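Long-range contact in alternansucrase (Leuconostoc mesenteroides, PDB 6HVG), which belongs to glycoside hydrolase family 70 and joins a TIM-barrel-clan catalytic region to repeats of the choline-binding, cell-wall-binding type: residues A[255-266]-A[277-286]. Residues are numbered along the deposited sequence; the frame is centred on the assembly and turned at random.
Sequences LQYFNQQGVQIK and IYFAPNTGNA
The Phe279 ring packs against Tyr257 where two hairpin-like pieces of a choline-binding-type repeat meet, and buried Gln256 and Gln264 bring their amides to the same interface. CB of Tyr257 sits over one face of the Phe279 ring in a CH-pi contact, 3.9 Å from the ring centroid, while Leu255 O lies at the ring's edge, near its plane. The phenol of Tyr257 leaves in the direction opposite the backbone N (chi1 -173°) and leads away from Phe279, so that of its side chain it is CB that rests on the ring; Ile265 CG1 meets the edge of the phenol instead. Beside this aromatic contact, Leu255 O accepts from Ala286 N, and the CB atoms of the same two residues touch at 3.9 Å.

Gln256 and Asn285 run alongside each other with amide planes 15° apart. Gln256 NE2 reaches Asn285 OD1 at 2.9 Å, almost head-on to the carbonyl (177°), and Tyr227 OH holds the other end of the Gln256 amide at OE1, which fixes its rotation. A water accepts from Tyr257 N and from Gln264 NE2, and lies 3.0 Å from Gly284 O. Farther out, Lys266 runs along the 280-282 carbonyls of the loop, its bent chain bringing NZ 3.0 Å from Asn282 O, above that carbonyl's plane, and 2.9 Å from Gln264 OE1.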
ATOM      1  N   LEU A 255     -15.408  12.687 -41.645  1.00 71.58           N
ATOM      2  CA  LEU A 255     -15.046  13.644 -42.687  1.00 71.55           C
ATOM      3  C   LEU A 255     -13.749  14.317 -42.273  1.00 73.39           C
ATOM      4  O   LEU A 255     -13.630  14.796 -41.149  1.00 73.19           O
ATOM      5  CB  LEU A 255     -16.140  14.674 -42.854  1.00 70.14           C
ATOM      6  CG  LEU A 255     -16.025  15.706 -43.977  1.00 74.80           C
ATOM      7  CD1 LEU A 255     -15.834  15.025 -45.340  1.00 77.18           C
ATOM      8  CD2 LEU A 255     -17.263  16.602 -44.022  1.00 73.57           C
ATOM      9  N   GLN A 256     -12.741  14.278 -43.146  1.00 72.50           N
ATOM     10  CA  GLN A 256     -11.439  14.885 -42.859  1.00 70.35           C
ATOM     11  C   GLN A 256     -10.854  15.646 -44.063  1.00 72.53           C
ATOM     12  O   GLN A 256     -11.210  15.384 -45.212  1.00 73.56           O
ATOM     13  CB  GLN A 256     -10.486  13.800 -42.383  1.00 68.66           C
ATOM     14  CG  GLN A 256     -10.876  13.214 -41.021  1.00 66.54           C
ATOM     15  CD  GLN A 256     -10.263  11.867 -40.727  1.00 67.88           C
ATOM     16  OE1 GLN A 256      -9.683  11.207 -41.604  1.00 66.89           O
ATOM     17  NE2 GLN A 256     -10.398  11.434 -39.471  1.00 69.16           N
ATOM     18  N   TYR A 257      -9.989  16.627 -43.801  1.00 71.54           N
ATOM     19  CA  TYR A 257      -9.348  17.391 -44.886  1.00 69.04           C
ATOM     20  C   TYR A 257      -7.853  17.158 -44.952  1.00 68.65           C
ATOM     21  O   TYR A 257      -7.197  17.010 -43.936  1.00 65.66           O
ATOM     22  CB  TYR A 257      -9.600  18.882 -44.741  1.00 68.90           C
ATOM     23  CG  TYR A 257      -9.091  19.610 -45.949  1.00 70.70           C
ATOM     24  CD1 TYR A 257      -9.781  19.529 -47.138  1.00 68.59           C
ATOM     25  CD2 TYR A 257      -7.903  20.335 -45.927  1.00 72.19           C
ATOM     26  CE1 TYR A 257      -9.339  20.168 -48.274  1.00 68.30           C
ATOM     27  CE2 TYR A 257      -7.447  20.971 -47.057  1.00 72.36           C
ATOM     28  CZ  TYR A 257      -8.175  20.887 -48.221  1.00 71.55           C
ATOM     29  OH  TYR A 257      -7.682  21.507 -49.345  1.00 80.36           O
ATOM     30  N   PHE A 258      -7.292  17.110 -46.153  1.00 72.47           N
ATOM     31  CA  PHE A 258      -5.840  16.951 -46.271  1.00 71.98           C
ATOM     32  C   PHE A 258      -5.246  18.006 -47.207  1.00 73.34           C
ATOM     33  O   PHE A 258      -5.782  18.282 -48.275  1.00 75.24           O
ATOM     34  CB  PHE A 258      -5.516  15.548 -46.774  1.00 71.52           C
ATOM     35  CG  PHE A 258      -5.757  14.469 -45.762  1.00 68.44           C
ATOM     36  CD1 PHE A 258      -6.971  13.804 -45.695  1.00 68.98           C
ATOM     37  CD2 PHE A 258      -4.772  14.108 -44.882  1.00 67.88           C
ATOM     38  CE1 PHE A 258      -7.203  12.824 -44.735  1.00 67.38           C
ATOM     39  CE2 PHE A 258      -4.991  13.108 -43.925  1.00 66.43           C
ATOM     40  CZ  PHE A 258      -6.210  12.459 -43.858  1.00 63.90           C
ATOM     41  N   ASN A 259      -4.120  18.591 -46.822  1.00 73.31           N
ATOM     42  CA  ASN A 259      -3.496  19.608 -47.655  1.00 74.25           C
ATOM     43  C   ASN A 259      -2.874  18.984 -48.901  1.00 75.72           C
ATOM     44  O   ASN A 259      -2.796  17.763 -49.029  1.00 75.43           O
ATOM     45  CB  ASN A 259      -2.491  20.429 -46.842  1.00 74.49           C
ATOM     46  CG  ASN A 259      -1.188  19.712 -46.566  1.00 73.58           C
ATOM     47  OD1 ASN A 259      -0.930  18.614 -47.050  1.00 75.33           O
ATOM     48  ND2 ASN A 259      -0.351  20.347 -45.767  1.00 74.19           N
ATOM     49  N   GLN A 260      -2.419  19.823 -49.814  1.00 76.50           N
ATOM     50  CA  GLN A 260      -1.941  19.341 -51.098  1.00 78.35           C
ATOM     51  C   GLN A 260      -0.709  18.429 -50.988  1.00 76.46           C
ATOM     52  O   GLN A 260      -0.368  17.747 -51.952  1.00 75.04           O
ATOM     53  CB  GLN A 260      -1.649  20.516 -52.022  1.00 84.03           C
ATOM     54  CG  GLN A 260      -2.836  21.429 -52.320  1.00 85.27           C
ATOM     55  CD  GLN A 260      -2.424  22.577 -53.222  1.00 92.66           C
ATOM     56  OE1 GLN A 260      -1.265  23.024 -53.190  1.00 95.17           O
ATOM     57  NE2 GLN A 260      -3.356  23.050 -54.051  1.00 94.41           N
ATOM     58  N   GLN A 261      -0.056  18.417 -49.832  1.00 75.41           N
ATOM     59  CA  GLN A 261       1.065  17.503 -49.586  1.00 76.10           C
ATOM     60  C   GLN A 261       0.668  16.259 -48.818  1.00 74.94           C
ATOM     61  O   GLN A 261       1.528  15.466 -48.465  1.00 71.80           O
ATOM     62  CB  GLN A 261       2.208  18.223 -48.837  1.00 78.39           C
ATOM     63  CG  GLN A 261       3.053  19.152 -49.694  1.00 81.56           C
ATOM     64  CD  GLN A 261       2.286  20.394 -50.129  1.00 86.91           C
ATOM     65  OE1 GLN A 261       1.545  20.996 -49.340  1.00 91.27           O
ATOM     66  NE2 GLN A 261       2.458  20.787 -51.387  1.00 91.83           N
ATOM     67  N   GLY A 262      -0.624  16.114 -48.519  1.00 76.55           N
ATOM     68  CA  GLY A 262      -1.169  14.934 -47.860  1.00 73.91           C
ATOM     69  C   GLY A 262      -1.242  14.968 -46.347  1.00 72.57           C
ATOM     70  O   GLY A 262      -1.565  13.962 -45.712  1.00 74.97           O
ATOM     71  N   VAL A 263      -0.977  16.131 -45.757  1.00 71.70           N
ATOM     72  CA  VAL A 263      -0.953  16.283 -44.304  1.00 69.53           C
ATOM     73  C   VAL A 263      -2.362  16.546 -43.787  1.00 67.06           C
ATOM     74  O   VAL A 263      -3.153  17.190 -44.459  1.00 66.57           O
ATOM     75  CB  VAL A 263      -0.034  17.450 -43.874  1.00 69.90           C
ATOM     76  CG1 VAL A 263      -0.065  17.674 -42.361  1.00 69.29           C
ATOM     77  CG2 VAL A 263       1.394  17.188 -44.336  1.00 71.72           C
ATOM     78  N   GLN A 264      -2.667  16.057 -42.593  1.00 66.21           N
ATOM     79  CA  GLN A 264      -4.013  16.207 -42.041  1.00 67.11           C
ATOM     80  C   GLN A 264      -4.213  17.515 -41.280  1.00 66.60           C
ATOM     81  O   GLN A 264      -3.459  17.829 -40.358  1.00 69.00           O
ATOM     82  CB  GLN A 264      -4.375  15.035 -41.119  1.00 67.19           C
ATOM     83  CG  GLN A 264      -5.886  14.959 -40.892  1.00 66.98           C
ATOM     84  CD  GLN A 264      -6.321  13.867 -39.955  1.00 66.06           C
ATOM     85  OE1 GLN A 264      -5.505  13.216 -39.293  1.00 65.37           O
ATOM     86  NE2 GLN A 264      -7.623  13.662 -39.879  1.00 66.92           N
ATOM     87  N   ILE A 265      -5.248  18.257 -41.657  1.00 64.87           N
ATOM     88  CA  ILE A 265      -5.612  19.470 -40.935  1.00 64.10           C
ATOM     89  C   ILE A 265      -6.313  19.093 -39.621  1.00 65.90           C
ATOM     90  O   ILE A 265      -7.308  18.359 -39.621  1.00 65.99           O
ATOM     91  CB  ILE A 265      -6.521  20.402 -41.747  1.00 63.60           C
ATOM     92  CG1 ILE A 265      -5.910  20.817 -43.104  1.00 66.95           C
ATOM     93  CG2 ILE A 265      -6.874  21.628 -40.935  1.00 62.98           C
ATOM     94  CD1 ILE A 265      -4.486  21.355 -43.107  1.00 68.10           C
ATOM     95  N   LYS A 266      -5.786  19.620 -38.512  1.00 66.90           N
ATOM     96  CA  LYS A 266      -6.294  19.386 -37.151  1.00 64.84           C
ATOM     97  C   LYS A 266      -6.382  20.715 -36.413  1.00 63.68           C
ATOM     98  O   LYS A 266      -5.433  21.485 -36.384  1.00 65.17           O
ATOM     99  CB  LYS A 266      -5.361  18.469 -36.367  1.00 65.65           C
ATOM    100  CG  LYS A 266      -5.361  16.966 -36.676  1.00 68.73           C
ATOM    101  CD  LYS A 266      -3.983  16.375 -36.319  1.00 71.89           C
ATOM    102  CE  LYS A 266      -4.020  14.966 -35.756  1.00 71.54           C
ATOM    103  NZ  LYS A 266      -4.840  14.023 -36.544  1.00 74.26           N
ATOM    104  N   ILE A 277     -15.321  24.431 -43.095  1.00 73.10           N
ATOM    105  CA  ILE A 277     -15.506  23.403 -42.082  1.00 68.70           C
ATOM    106  C   ILE A 277     -14.401  23.418 -41.041  1.00 67.62           C
ATOM    107  O   ILE A 277     -13.229  23.515 -41.383  1.00 71.26           O
ATOM    108  CB  ILE A 277     -15.440  22.005 -42.735  1.00 70.06           C
ATOM    109  CG1 ILE A 277     -16.478  21.860 -43.844  1.00 69.60           C
ATOM    110  CG2 ILE A 277     -15.646  20.888 -41.710  1.00 70.23           C
ATOM    111  CD1 ILE A 277     -16.202  20.723 -44.808  1.00 67.76           C
ATOM    112  N   TYR A 278     -14.760  23.237 -39.784  1.00 64.84           N
ATOM    113  CA  TYR A 278     -13.765  23.164 -38.740  1.00 63.85           C
ATOM    114  C   TYR A 278     -13.457  21.701 -38.514  1.00 63.52           C
ATOM    115  O   TYR A 278     -14.360  20.851 -38.538  1.00 58.92           O
ATOM    116  CB  TYR A 278     -14.266  23.799 -37.453  1.00 63.12           C
ATOM    117  CG  TYR A 278     -13.187  23.980 -36.424  1.00 63.16           C
ATOM    118  CD1 TYR A 278     -12.901  22.996 -35.467  1.00 62.93           C
ATOM    119  CD2 TYR A 278     -12.437  25.136 -36.412  1.00 65.33           C
ATOM    120  CE1 TYR A 278     -11.896  23.191 -34.522  1.00 61.85           C
ATOM    121  CE2 TYR A 278     -11.431  25.338 -35.482  1.00 64.35           C
ATOM    122  CZ  TYR A 278     -11.176  24.374 -34.537  1.00 62.56           C
ATOM    123  OH  TYR A 278     -10.195  24.594 -33.621  1.00 63.82           O
ATOM    124  N   PHE A 279     -12.180  21.407 -38.293  1.00 64.63           N
ATOM    125  CA  PHE A 279     -11.751  20.048 -38.028  1.00 65.09           C
ATOM    126  C   PHE A 279     -11.132  19.956 -36.658  1.00 69.23           C
ATOM    127  O   PHE A 279     -10.349  20.826 -36.272  1.00 74.51           O
ATOM    128  CB  PHE A 279     -10.759  19.594 -39.088  1.00 64.54           C
ATOM    129  CG  PHE A 279     -11.348  19.543 -40.459  1.00 63.64           C
ATOM    130  CD1 PHE A 279     -11.958  18.394 -40.898  1.00 63.17           C
ATOM    131  CD2 PHE A 279     -11.322  20.654 -41.295  1.00 63.64           C
ATOM    132  CE1 PHE A 279     -12.531  18.338 -42.147  1.00 64.37           C
ATOM    133  CE2 PHE A 279     -11.889  20.606 -42.558  1.00 64.43           C
ATOM    134  CZ  PHE A 279     -12.504  19.442 -42.982  1.00 64.65           C
ATOM    135  N   ALA A 280     -11.467  18.896 -35.930  1.00 71.12           N
ATOM    136  CA  ALA A 280     -11.098  18.767 -34.523  1.00 74.22           C
ATOM    137  C   ALA A 280      -9.584  18.642 -34.254  1.00 77.73           C
ATOM    138  O   ALA A 280      -8.839  18.158 -35.103  1.00 77.42           O
ATOM    139  CB  ALA A 280     -11.820  17.582 -33.923  1.00 77.69           C
ATOM    140  N   PRO A 281      -9.134  19.100 -33.069  1.00 82.24           N
ATOM    141  CA  PRO A 281      -7.720  19.155 -32.724  1.00 84.71           C
ATOM    142  C   PRO A 281      -6.942  17.859 -32.742  1.00 87.15           C
ATOM    143  O   PRO A 281      -5.758  17.870 -33.130  1.00 95.76           O
ATOM    144  CB  PRO A 281      -7.735  19.686 -31.293  1.00 83.86           C
ATOM    145  CG  PRO A 281      -8.899  20.592 -31.268  1.00 85.30           C
ATOM    146  CD  PRO A 281      -9.918  19.999 -32.200  1.00 86.03           C
ATOM    147  N   ASN A 282      -7.537  16.764 -32.294  1.00 80.33           N
ATOM    148  CA  ASN A 282      -6.783  15.500 -32.285  1.00 80.94           C
ATOM    149  C   ASN A 282      -7.256  14.481 -33.301  1.00 77.15           C
ATOM    150  O   ASN A 282      -6.452  13.856 -33.976  1.00 70.22           O
ATOM    151  CB  ASN A 282      -6.758  14.902 -30.878  1.00 78.97           C
ATOM    152  CG  ASN A 282      -6.027  15.793 -29.894  1.00 78.74           C
ATOM    153  OD1 ASN A 282      -5.066  16.458 -30.255  1.00 82.17           O
ATOM    154  ND2 ASN A 282      -6.514  15.849 -28.659  1.00 77.83           N
ATOM    155  N   THR A 283      -8.567  14.339 -33.421  1.00 75.84           N
ATOM    156  CA  THR A 283      -9.132  13.401 -34.368  1.00 73.45           C
ATOM    157  C   THR A 283      -9.034  13.941 -35.782  1.00 74.28           C
ATOM    158  O   THR A 283      -8.782  13.185 -36.727  1.00 78.38           O
ATOM    159  CB  THR A 283     -10.618  13.123 -34.073  1.00 72.71           C
ATOM    160  OG1 THR A 283     -11.384  14.296 -34.352  1.00 68.42           O
ATOM    161  CG2 THR A 283     -10.837  12.721 -32.609  1.00 74.87           C
ATOM    162  N   GLY A 284      -9.235  15.245 -35.927  1.00 72.15           N
ATOM    163  CA  GLY A 284      -9.319  15.851 -37.247  1.00 71.37           C
ATOM    164  C   GLY A 284     -10.687  15.705 -37.863  1.00 67.66           C
ATOM    165  O   GLY A 284     -10.846  15.975 -39.032  1.00 66.59           O
ATOM    166  N   ASN A 285     -11.687  15.309 -37.070  1.00 66.31           N
ATOM    167  CA  ASN A 285     -13.040  15.093 -37.587  1.00 64.66           C
ATOM    168  C   ASN A 285     -13.844  16.386 -37.665  1.00 65.03           C
ATOM    169  O   ASN A 285     -13.667  17.295 -36.850  1.00 65.86           O
ATOM    170  CB  ASN A 285     -13.776  14.085 -36.704  1.00 64.55           C
ATOM    171  CG  ASN A 285     -13.055  12.751 -36.605  1.00 67.48           C
ATOM    172  OD1 ASN A 285     -12.294  12.368 -37.485  1.00 76.57           O
ATOM    173  ND2 ASN A 285     -13.310  12.027 -35.543  1.00 69.35           N
ATOM    174  N   ALA A 286     -14.710  16.474 -38.674  1.00 66.01           N
ATOM    175  CA  ALA A 286     -15.549  17.650 -38.865  1.00 67.62           C
ATOM    176  C   ALA A 286     -16.505  17.818 -37.698  1.00 70.91           C
ATOM    177  O   ALA A 286     -17.107  16.847 -37.254  1.00 73.40           O
ATOM    178  CB  ALA A 286     -16.328  17.546 -40.164  1.00 69.25           C
TER
HETATM  179  O   HOH W   1      -8.703  16.435 -41.086  1.00 52.34           O